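PDB 5VN4: adenine phosphoribosyltransferase, putative from Trypanosoma brucei brucei, which probably catalyses the reversible conversion of adenine and 5-phospho-alpha-D-ribose 1-diphosphate into AMP and diphosphate, a purine salvage step. Local coordinates for residues 85-90 and 135-140; 165-170 and 193-198. One frame throughout, in Å; residues are numbered along the deposited sequence.

How the interactions relate
Read from the N terminus, the chain first lays down strand 83-87 and the turn 88-90 that grips pyrophosphate; interaction 1 closes when residues 135-140 return to it, 44 residues having intervened. Interaction 2 opens only afterwards, on helix 161-172, and closes at residues 193-198, so the two loops follow in series and neither nest nor cross. Their centres are 13 Å apart and they meet directly: Phe87 CZ lies 3.6 Å from Gly166 CA, and Leu169 CD1 lies 3.9 Å from Met137 O. Helix 161-172 thus has the 85-90 and 135-140 segments on one flank and helix 192-197 on another, tying the pyrophosphate-binding turn to helix 192-197, which lies between strands 184-185 and 208-213 along the chain.

Interaction 1 (85-90 and 135-140); sequences LGFDSR and ECMTVR. With PPV (pyrophosphate), chain E; HSX (5-O-phosphono-alpha-D-ribofuranose), chain D; ADE (adenine), chain C.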
ATOM      1  N   LEU A  85      -6.007 -10.710   1.486  1.00 12.98           N
ATOM      2  CA  LEU A  85      -6.325  -9.941   0.287  1.00 11.83           C
ATOM      3  C   LEU A  85      -6.583  -8.512   0.734  1.00 11.29           C
ATOM      4  O   LEU A  85      -7.451  -8.289   1.583  1.00 12.50           O
ATOM      5  CB  LEU A  85      -7.594 -10.492  -0.368  1.00 13.51           C
ATOM      6  CG  LEU A  85      -7.464 -11.698  -1.307  1.00 14.88           C
ATOM      7  CD1 LEU A  85      -6.760 -12.868  -0.637  1.00 15.98           C
ATOM      8  CD2 LEU A  85      -8.853 -12.106  -1.778  1.00 17.59           C
ATOM      9  N   GLY A  86      -5.839  -7.554   0.186  1.00 10.99           N
ATOM     10  CA  GLY A  86      -5.958  -6.164   0.589  1.00 10.89           C
ATOM     11  C   GLY A  86      -6.251  -5.238  -0.576  1.00 10.16           C
ATOM     12  O   GLY A  86      -5.785  -5.459  -1.697  1.00 11.65           O
ATOM     13  N   PHE A  87      -7.009  -4.175  -0.292  1.00 10.97           N
ATOM     14  CA  PHE A  87      -7.481  -3.262  -1.329  1.00 10.72           C
ATOM     15  C   PHE A  87      -6.496  -2.133  -1.622  1.00 11.06           C
ATOM     16  O   PHE A  87      -5.999  -1.466  -0.710  1.00 11.75           O
ATOM     17  CB  PHE A  87      -8.806  -2.628  -0.926  1.00 11.47           C
ATOM     18  CG  PHE A  87      -9.950  -3.582  -0.865  1.00 11.50           C
ATOM     19  CD1 PHE A  87     -10.714  -3.849  -1.997  1.00 12.32           C
ATOM     20  CD2 PHE A  87     -10.278  -4.205   0.324  1.00 12.01           C
ATOM     21  CE1 PHE A  87     -11.791  -4.713  -1.931  1.00 12.52           C
ATOM     22  CE2 PHE A  87     -11.351  -5.084   0.390  1.00 12.72           C
ATOM     23  CZ  PHE A  87     -12.109  -5.326  -0.735  1.00 13.12           C
ATOM     24  N   ASP A  88      -6.246  -1.925  -2.907  1.00 11.82           N
ATOM     25  CA  ASP A  88      -5.614  -0.715  -3.415  0.86 12.88           C
ATOM     26  C   ASP A  88      -6.459   0.481  -2.979  1.00 12.19           C
ATOM     27  O   ASP A  88      -7.681   0.458  -3.147  1.00 13.68           O
ATOM     28  CB  ASP A  88      -5.693  -0.863  -4.937  0.86 17.25           C
ATOM     29  CG  ASP A  88      -4.682  -0.045  -5.688  0.86 20.80           C
ATOM     30  OD1 ASP A  88      -3.937   0.758  -5.077  0.86 21.69           O
ATOM     31  OD2 ASP A  88      -4.653  -0.236  -6.932  0.86 22.69           O
ATOM     32  N   SER A  89      -5.845   1.534  -2.403  1.00 12.12           N
ATOM     33  CA  SER A  89      -4.420   1.669  -2.107  0.64 11.76           C
ATOM     34  C   SER A  89      -4.123   1.595  -0.609  1.00 11.81           C
ATOM     35  O   SER A  89      -3.013   1.278  -0.198  1.00 13.23           O
ATOM     36  CB  SER A  89      -3.934   3.035  -2.613  0.64 13.53           C
ATOM     37  OG  SER A  89      -4.309   3.247  -3.967  0.64 15.87           O
ATOM     38  N   ARG A  90      -5.104   1.943   0.222  1.00 11.24           N
ATOM     39  CA  ARG A  90      -4.826   2.058   1.648  1.00 11.33           C
ATOM     40  C   ARG A  90      -4.769   0.708   2.353  1.00 11.09           C
ATOM     41  O   ARG A  90      -4.026   0.562   3.327  1.00 11.61           O
ATOM     42  CB  ARG A  90      -5.796   3.043   2.297  1.00 12.72           C
ATOM     43  CG  ARG A  90      -5.527   4.483   1.830  1.00 14.15           C
ATOM     44  CD  ARG A  90      -6.389   5.484   2.563  1.00 14.17           C
ATOM     45  NE  ARG A  90      -7.513   5.938   1.761  1.00 13.17           N
ATOM     46  CZ  ARG A  90      -8.680   6.319   2.270  1.00 12.55           C
ATOM     47  NH1 ARG A  90      -8.903   6.245   3.583  1.00 12.79           N
ATOM     48  NH2 ARG A  90      -9.625   6.773   1.464  1.00 15.07           N
ATOM     49  N   GLU A 135     -15.675   1.844 -12.805  1.00 27.15           N
ATOM     50  CA  GLU A 135     -14.580   1.314 -12.000  1.00 25.81           C
ATOM     51  C   GLU A 135     -15.005   0.059 -11.248  1.00 21.74           C
ATOM     52  O   GLU A 135     -16.032   0.045 -10.563  1.00 20.03           O
ATOM     53  CB  GLU A 135     -14.087   2.373 -11.011  1.00 29.02           C
ATOM     54  CG  GLU A 135     -13.548   3.644 -11.656  1.00 32.59           C
ATOM     55  CD  GLU A 135     -12.397   3.389 -12.617  1.00 35.65           C
ATOM     56  OE1 GLU A 135     -12.190   4.221 -13.527  1.00 37.55           O
ATOM     57  OE2 GLU A 135     -11.693   2.366 -12.469  1.00 36.66           O
ATOM     58  N   CYS A 136     -14.198  -0.993 -11.372  1.00 19.60           N
ATOM     59  CA  CYS A 136     -14.379  -2.244 -10.653  1.00 18.37           C
ATOM     60  C   CYS A 136     -13.076  -2.576  -9.942  1.00 17.27           C
ATOM     61  O   CYS A 136     -12.020  -2.008 -10.237  1.00 19.72           O
ATOM     62  CB  CYS A 136     -14.720  -3.397 -11.609  1.00 20.03           C
ATOM     63  SG  CYS A 136     -16.140  -3.119 -12.684  1.00 21.79           S
ATOM     64  N   MET A 137     -13.152  -3.508  -8.992  1.00 14.45           N
ATOM     65  CA  MET A 137     -11.956  -4.106  -8.414  1.00 13.61           C
ATOM     66  C   MET A 137     -11.618  -5.391  -9.155  1.00 14.43           C
ATOM     67  O   MET A 137     -12.496  -6.066  -9.703  1.00 15.77           O
ATOM     68  CB  MET A 137     -12.159  -4.421  -6.932  1.00 13.78           C
ATOM     69  CG  MET A 137     -12.232  -3.186  -6.043  1.00 14.56           C
ATOM     70  SD  MET A 137     -10.670  -2.281  -6.036  1.00 17.32           S
ATOM     71  CE  MET A 137     -11.107  -0.875  -5.011  1.00 18.41           C
ATOM     72  N   THR A 138     -10.330  -5.724  -9.167  1.00 13.83           N
ATOM     73  CA  THR A 138      -9.849  -6.916  -9.849  1.00 13.70           C
ATOM     74  C   THR A 138      -8.862  -7.661  -8.958  1.00 13.36           C
ATOM     75  O   THR A 138      -8.282  -7.097  -8.028  1.00 13.99           O
ATOM     76  CB  THR A 138      -9.187  -6.592 -11.198  1.00 16.20           C
ATOM     77  OG1 THR A 138      -8.070  -5.723 -10.979  1.00 16.14           O
ATOM     78  CG2 THR A 138     -10.176  -5.923 -12.147  1.00 18.50           C
ATOM     79  N   VAL A 139      -8.670  -8.942  -9.269  1.00 13.89           N
ATOM     80  CA  VAL A 139      -7.696  -9.788  -8.583  1.00 14.53           C
ATOM     81  C   VAL A 139      -7.114 -10.756  -9.604  1.00 14.71           C
ATOM     82  O   VAL A 139      -7.783 -11.145 -10.567  1.00 15.98           O
ATOM     83  CB  VAL A 139      -8.334 -10.514  -7.371  1.00 15.12           C
ATOM     84  CG1 VAL A 139      -9.272 -11.636  -7.820  1.00 15.55           C
ATOM     85  CG2 VAL A 139      -7.269 -11.010  -6.409  1.00 15.62           C
ATOM     86  N   ARG A 140      -5.852 -11.134  -9.409  1.00 15.86           N
ATOM     87  CA  ARG A 140      -5.187 -12.046 -10.331  0.66 17.30           C
ATOM     88  C   ARG A 140      -5.833 -13.423 -10.246  1.00 17.48           C
ATOM     89  O   ARG A 140      -6.008 -13.961  -9.149  1.00 17.81           O
ATOM     90  CB  ARG A 140      -3.710 -12.153  -9.942  0.66 18.90           C
ATOM     91  CG  ARG A 140      -2.779 -12.636 -11.035  0.66 22.24           C
ATOM     92  CD  ARG A 140      -1.323 -12.617 -10.562  0.66 24.56           C
ATOM     93  NE  ARG A 140      -1.102 -13.538  -9.448  0.66 26.08           N
ATOM     94  CZ  ARG A 140      -0.954 -14.854  -9.587  0.66 28.78           C
ATOM     95  NH1 ARG A 140      -0.999 -15.408 -10.793  0.66 29.77           N
ATOM     96  NH2 ARG A 140      -0.762 -15.620  -8.523  0.66 29.46           N
TER
HETATM   97  O11 PPV E 303     -11.102   6.031  -2.517  0.68 17.81           O
HETATM   98  P1  PPV E 303      -9.769   5.832  -3.211  0.68 14.90           P
HETATM   99  O21 PPV E 303      -9.325   7.019  -4.034  0.68 17.41           O
HETATM  100  O31 PPV E 303      -9.679   4.494  -3.913  0.68 15.88           O
HETATM  101  OPP PPV E 303      -8.740   5.723  -1.969  0.68 14.94           O
HETATM  102  P2  PPV E 303      -7.220   5.181  -1.859  0.68 12.91           P
HETATM  103  O12 PPV E 303      -6.757   6.172  -0.822  0.68 13.27           O
HETATM  104  O22 PPV E 303      -7.378   3.743  -1.397  0.68 10.30           O
HETATM  105  O32 PPV E 303      -6.514   5.331  -3.183  0.68 13.67           O
HETATM  106  C1  HSX D 302     -11.794   4.358   0.726  1.00 11.62           C
HETATM  107  O4  HSX D 302     -13.136   3.856   0.610  1.00 13.04           O
HETATM  108  C2  HSX D 302     -11.188   3.502   1.822  1.00 12.01           C
HETATM  109  O2  HSX D 302      -9.757   3.465   1.747  1.00 11.74           O
HETATM  110  C3  HSX D 302     -11.841   2.156   1.590  1.00 11.37           C
HETATM  111  O3  HSX D 302     -11.218   1.461   0.493  1.00 12.36           O
HETATM  112  C4  HSX D 302     -13.248   2.545   1.163  1.00 11.45           C
HETATM  113  C5  HSX D 302     -14.246   2.535   2.322  1.00 11.55           C
HETATM  114  O5  HSX D 302     -15.504   3.075   1.907  1.00 11.21           O
HETATM  115  P'  HSX D 302     -16.777   2.118   1.604  1.00 10.96           P
HETATM  116  O1X HSX D 302     -16.549   1.412   0.280  1.00 11.63           O
HETATM  117  O2X HSX D 302     -16.896   1.169   2.766  1.00 10.66           O
HETATM  118  O3X HSX D 302     -17.919   3.112   1.551  1.00 11.17           O
HETATM  119  O1  HSX D 302     -11.097   4.158  -0.511  1.00 13.43           O
HETATM  120  N9  ADE C 301     -13.174   6.030   2.980  1.00 16.05           N
HETATM  121  C8  ADE C 301     -14.535   6.033   2.964  1.00 15.86           C
HETATM  122  N7  ADE C 301     -15.073   6.854   3.839  1.00 15.39           N
HETATM  123  C5  ADE C 301     -13.987   7.423   4.475  1.00 14.40           C
HETATM  124  C6  ADE C 301     -13.883   8.380   5.514  1.00 13.34           C
HETATM  125  N6  ADE C 301     -14.943   8.952   6.118  1.00 14.13           N
HETATM  126  N1  ADE C 301     -12.644   8.733   5.909  1.00 12.69           N
HETATM  127  C2  ADE C 301     -11.590   8.159   5.310  1.00 13.32           C
HETATM  128  N3  ADE C 301     -11.562   7.260   4.327  1.00 13.50           N
HETATM  129  C4  ADE C 301     -12.808   6.926   3.955  1.00 13.23           C
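Met137 lies along the Phe87 side chain near CD1, which has Met137 CE at 4.3 Å, SD at 4.3 Å and CG at 4.4 Å; the methyl comes to the ring obliquely. Of the three, CE alone reaches on to the backbone O of Asp88, at 4.1 Å. The bend at chi2 (-65°) lays the sulfur alongside Phe87 and carries CE on to that carbonyl oxygen. This buried trio is the close part of the contact. No hydrogen bond links the segments, and only 149 Å² is buried between them, evidence of light apolar packing.

The looser side lies towards the ends of 135-140, where Glu135, Cys136 and Arg140 are partly exposed. Arg140, beyond the contact, pairs in the conformer given with Glu58 of the second subunit.

Away from 135-140, the turn after strand 83-87 holds the ligands. The peptide before Ser89 is cis, and Ser89 N gives a nearly straight hydrogen bond (170°) to PPV O22 at 2.9 Å; Arg90 N adds a weak one to the same oxygen. Such a non-proline cis peptide is a feature of the pyrophosphate loop of type I phosphoribosyltransferases. Arg90 bends at chi3 (-102°): NE binds PPV O12 at 2.7 Å and NH1 binds ADE N3 at 2.9 Å, both in the guanidinium plane, while HSX O2 sits 3.1 Å above CZ, over one face. Asp155 pairs with NH1 as well, which probably limits rotation of the group.

Around the buried centre, strand 83-87 runs between the parallel strands 106-109 and 149-153. Ile109 of the former touches both Phe87 and Met137, and helix 161-172 packs on the same two side chains through Thr162 and Met163 on Phe87 and Ala165 on Met137.

Interaction 2 (165-170 and 193-198); sequences AGVQLV and QPAHTF
Two helices of the phosphoribosyltransferase fold meet here: helix 161-172, which follows the ribose-phosphate-binding loop, and the short helix 192-197, whose C-terminal end supplies the main contact residue. Their backbones come nearest at Val167 and Ala195, with CA atoms 6.5 Å apart.

Val167 divides its branches between two partners. CG1, held anti to the backbone N (chi1 172°), meets Phe198 CD2 at 3.8 Å, and CG2 meets Ala195 CB, also at 3.8 Å. Phe198, the first residue to leave helical geometry, directs its ring back to helix 161-172, where the side chains of Val167 and Phe198 run alongside one another, pointing opposite ways. Further along the ring, Gln168 CG packs 3.9 Å from Phe198 CE1. It lies 4.2 Å from the ring centroid and 29° off the normal, an off-centre CH-pi contact. The amide and ring planes are 60° apart, which rules out a parallel stack; the amide's OE1 instead accepts a hydrogen bond from Glu123 N. Leu164 and Asp171 of helix 161-172 also touch the Phe198 side chain.

Across the interface no hydrogen bond or salt bridge forms. The helices are therefore joined by methyl, methylene and aromatic surfaces, and their fit rests on shape and van der Waals contact, with the glutamine's polar end engaged elsewhere.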
ATOM      1  N   ALA A 165     -17.176  -5.552  -3.223  1.00 12.17           N
ATOM      2  CA  ALA A 165     -16.390  -5.898  -4.400  1.00 12.26           C
ATOM      3  C   ALA A 165     -15.386  -7.004  -4.082  1.00 11.51           C
ATOM      4  O   ALA A 165     -15.197  -7.933  -4.877  1.00 12.89           O
ATOM      5  CB  ALA A 165     -15.686  -4.651  -4.931  1.00 13.32           C
ATOM      6  N   GLY A 166     -14.747  -6.932  -2.912  1.00 12.53           N
ATOM      7  CA  GLY A 166     -13.845  -7.999  -2.512  1.00 13.45           C
ATOM      8  C   GLY A 166     -14.566  -9.311  -2.289  1.00 12.47           C
ATOM      9  O   GLY A 166     -14.076 -10.369  -2.697  1.00 13.55           O
ATOM     10  N   VAL A 167     -15.750  -9.262  -1.664  1.00 12.70           N
ATOM     11  CA  VAL A 167     -16.546 -10.474  -1.465  1.00 12.95           C
ATOM     12  C   VAL A 167     -16.893 -11.116  -2.801  1.00 13.27           C
ATOM     13  O   VAL A 167     -16.823 -12.340  -2.950  1.00 14.01           O
ATOM     14  CB  VAL A 167     -17.807 -10.164  -0.630  1.00 13.55           C
ATOM     15  CG1 VAL A 167     -18.741 -11.377  -0.571  1.00 15.19           C
ATOM     16  CG2 VAL A 167     -17.428  -9.723   0.779  1.00 14.83           C
ATOM     17  N   GLN A 168     -17.258 -10.303  -3.796  1.00 13.09           N
ATOM     18  CA  GLN A 168     -17.557 -10.838  -5.125  1.00 13.18           C
ATOM     19  C   GLN A 168     -16.358 -11.572  -5.711  1.00 13.37           C
ATOM     20  O   GLN A 168     -16.510 -12.641  -6.318  1.00 14.28           O
ATOM     21  CB  GLN A 168     -18.015  -9.713  -6.053  1.00 13.44           C
ATOM     22  CG  GLN A 168     -19.367  -9.148  -5.652  1.00 13.82           C
ATOM     23  CD  GLN A 168     -19.719  -7.839  -6.333  1.00 15.60           C
ATOM     24  OE1 GLN A 168     -18.861  -7.173  -6.906  1.00 17.73           O
ATOM     25  NE2 GLN A 168     -21.000  -7.455  -6.255  1.00 16.59           N
ATOM     26  N   LEU A 169     -15.150 -11.033  -5.521  1.00 12.81           N
ATOM     27  CA  LEU A 169     -13.951 -11.667  -6.062  1.00 13.20           C
ATOM     28  C   LEU A 169     -13.600 -12.944  -5.303  1.00 13.31           C
ATOM     29  O   LEU A 169     -13.166 -13.931  -5.911  1.00 14.75           O
ATOM     30  CB  LEU A 169     -12.793 -10.672  -6.039  1.00 13.25           C
ATOM     31  CG  LEU A 169     -12.970  -9.448  -6.940  1.00 13.90           C
ATOM     32  CD1 LEU A 169     -11.874  -8.421  -6.657  1.00 14.41           C
ATOM     33  CD2 LEU A 169     -12.976  -9.839  -8.420  1.00 14.88           C
ATOM     34  N   VAL A 170     -13.775 -12.948  -3.977  1.00 13.56           N
ATOM     35  CA  VAL A 170     -13.573 -14.172  -3.204  1.00 13.37           C
ATOM     36  C   VAL A 170     -14.563 -15.238  -3.652  1.00 13.64           C
ATOM     37  O   VAL A 170     -14.199 -16.403  -3.870  1.00 15.01           O
ATOM     38  CB  VAL A 170     -13.695 -13.870  -1.697  1.00 13.84           C
ATOM     39  CG1 VAL A 170     -13.695 -15.157  -0.886  1.00 15.08           C
ATOM     40  CG2 VAL A 170     -12.580 -12.938  -1.248  1.00 14.10           C
ATOM     41  N   GLN A 193     -23.837  -4.683   5.784  1.00 13.49           N
ATOM     42  CA  GLN A 193     -25.043  -5.111   5.076  0.55 14.64           C
ATOM     43  C   GLN A 193     -24.782  -5.632   3.670  1.00 14.31           C
ATOM     44  O   GLN A 193     -25.303  -6.708   3.333  1.00 14.86           O
ATOM     45  CB  GLN A 193     -26.115  -4.019   5.104  0.55 15.97           C
ATOM     46  CG  GLN A 193     -27.341  -4.371   4.273  0.55 18.19           C
ATOM     47  CD  GLN A 193     -28.282  -3.197   4.115  0.55 19.30           C
ATOM     48  OE1 GLN A 193     -28.233  -2.241   4.890  0.55 20.80           O
ATOM     49  NE2 GLN A 193     -29.138  -3.255   3.103  0.55 18.79           N
ATOM     50  N   PRO A 194     -24.022  -4.943   2.804  1.00 13.76           N
ATOM     51  CA  PRO A 194     -23.842  -5.483   1.442  1.00 13.57           C
ATOM     52  C   PRO A 194     -23.206  -6.863   1.428  1.00 13.80           C
ATOM     53  O   PRO A 194     -23.741  -7.779   0.791  1.00 15.21           O
ATOM     54  CB  PRO A 194     -23.006  -4.400   0.742  1.00 14.37           C
ATOM     55  CG  PRO A 194     -23.276  -3.146   1.525  1.00 14.60           C
ATOM     56  CD  PRO A 194     -23.417  -3.602   2.943  1.00 14.06           C
ATOM     57  N   ALA A 195     -22.108  -7.052   2.165  1.00 13.44           N
ATOM     58  CA  ALA A 195     -21.448  -8.353   2.205  1.00 14.05           C
ATOM     59  C   ALA A 195     -22.355  -9.419   2.801  1.00 14.61           C
ATOM     60  O   ALA A 195     -22.339 -10.573   2.357  1.00 14.96           O
ATOM     61  CB  ALA A 195     -20.156  -8.251   3.015  1.00 13.88           C
ATOM     62  N   HIS A 196     -23.141  -9.058   3.821  1.00 13.76           N
ATOM     63  CA  HIS A 196     -23.962 -10.034   4.529  1.00 13.84           C
ATOM     64  C   HIS A 196     -25.257 -10.369   3.809  1.00 15.26           C
ATOM     65  O   HIS A 196     -25.935 -11.324   4.206  1.00 17.97           O
ATOM     66  CB  HIS A 196     -24.289  -9.548   5.940  1.00 14.36           C
ATOM     67  CG  HIS A 196     -23.136  -9.639   6.885  1.00 14.07           C
ATOM     68  ND1 HIS A 196     -23.165  -9.089   8.148  1.00 16.25           N
ATOM     69  CD2 HIS A 196     -21.917 -10.213   6.753  1.00 14.39           C
ATOM     70  CE1 HIS A 196     -22.014  -9.321   8.753  1.00 15.83           C
ATOM     71  NE2 HIS A 196     -21.238 -10.003   7.929  1.00 15.34           N
ATOM     72  N   THR A 197     -25.623  -9.621   2.776  1.00 15.80           N
ATOM     73  CA  THR A 197     -26.836  -9.914   2.032  1.00 16.75           C
ATOM     74  C   THR A 197     -26.557 -10.351   0.599  1.00 16.63           C
ATOM     75  O   THR A 197     -27.453 -10.904  -0.045  1.00 18.31           O
ATOM     76  CB  THR A 197     -27.830  -8.739   2.097  1.00 19.62           C
ATOM     77  OG1 THR A 197     -27.244  -7.562   1.549  1.00 20.33           O
ATOM     78  CG2 THR A 197     -28.236  -8.450   3.539  1.00 20.33           C
ATOM     79  N   PHE A 198     -25.325 -10.170   0.116  1.00 16.07           N
ATOM     80  CA  PHE A 198     -24.914 -10.665  -1.195  1.00 16.09           C
ATOM     81  C   PHE A 198     -25.218 -12.154  -1.341  1.00 17.86           C
ATOM     82  O   PHE A 198     -25.039 -12.938  -0.404  1.00 18.21           O
ATOM     83  CB  PHE A 198     -23.403 -10.438  -1.362  1.00 15.58           C
ATOM     84  CG  PHE A 198     -22.825 -11.033  -2.622  1.00 15.99           C
ATOM     85  CD1 PHE A 198     -23.174 -10.530  -3.865  1.00 16.74           C
ATOM     86  CD2 PHE A 198     -21.930 -12.087  -2.563  1.00 16.82           C
ATOM     87  CE1 PHE A 198     -22.645 -11.071  -5.027  1.00 17.78           C
ATOM     88  CE2 PHE A 198     -21.386 -12.636  -3.728  1.00 18.43           C
ATOM     89  CZ  PHE A 198     -21.747 -12.128  -4.959  1.00 18.52           C
TER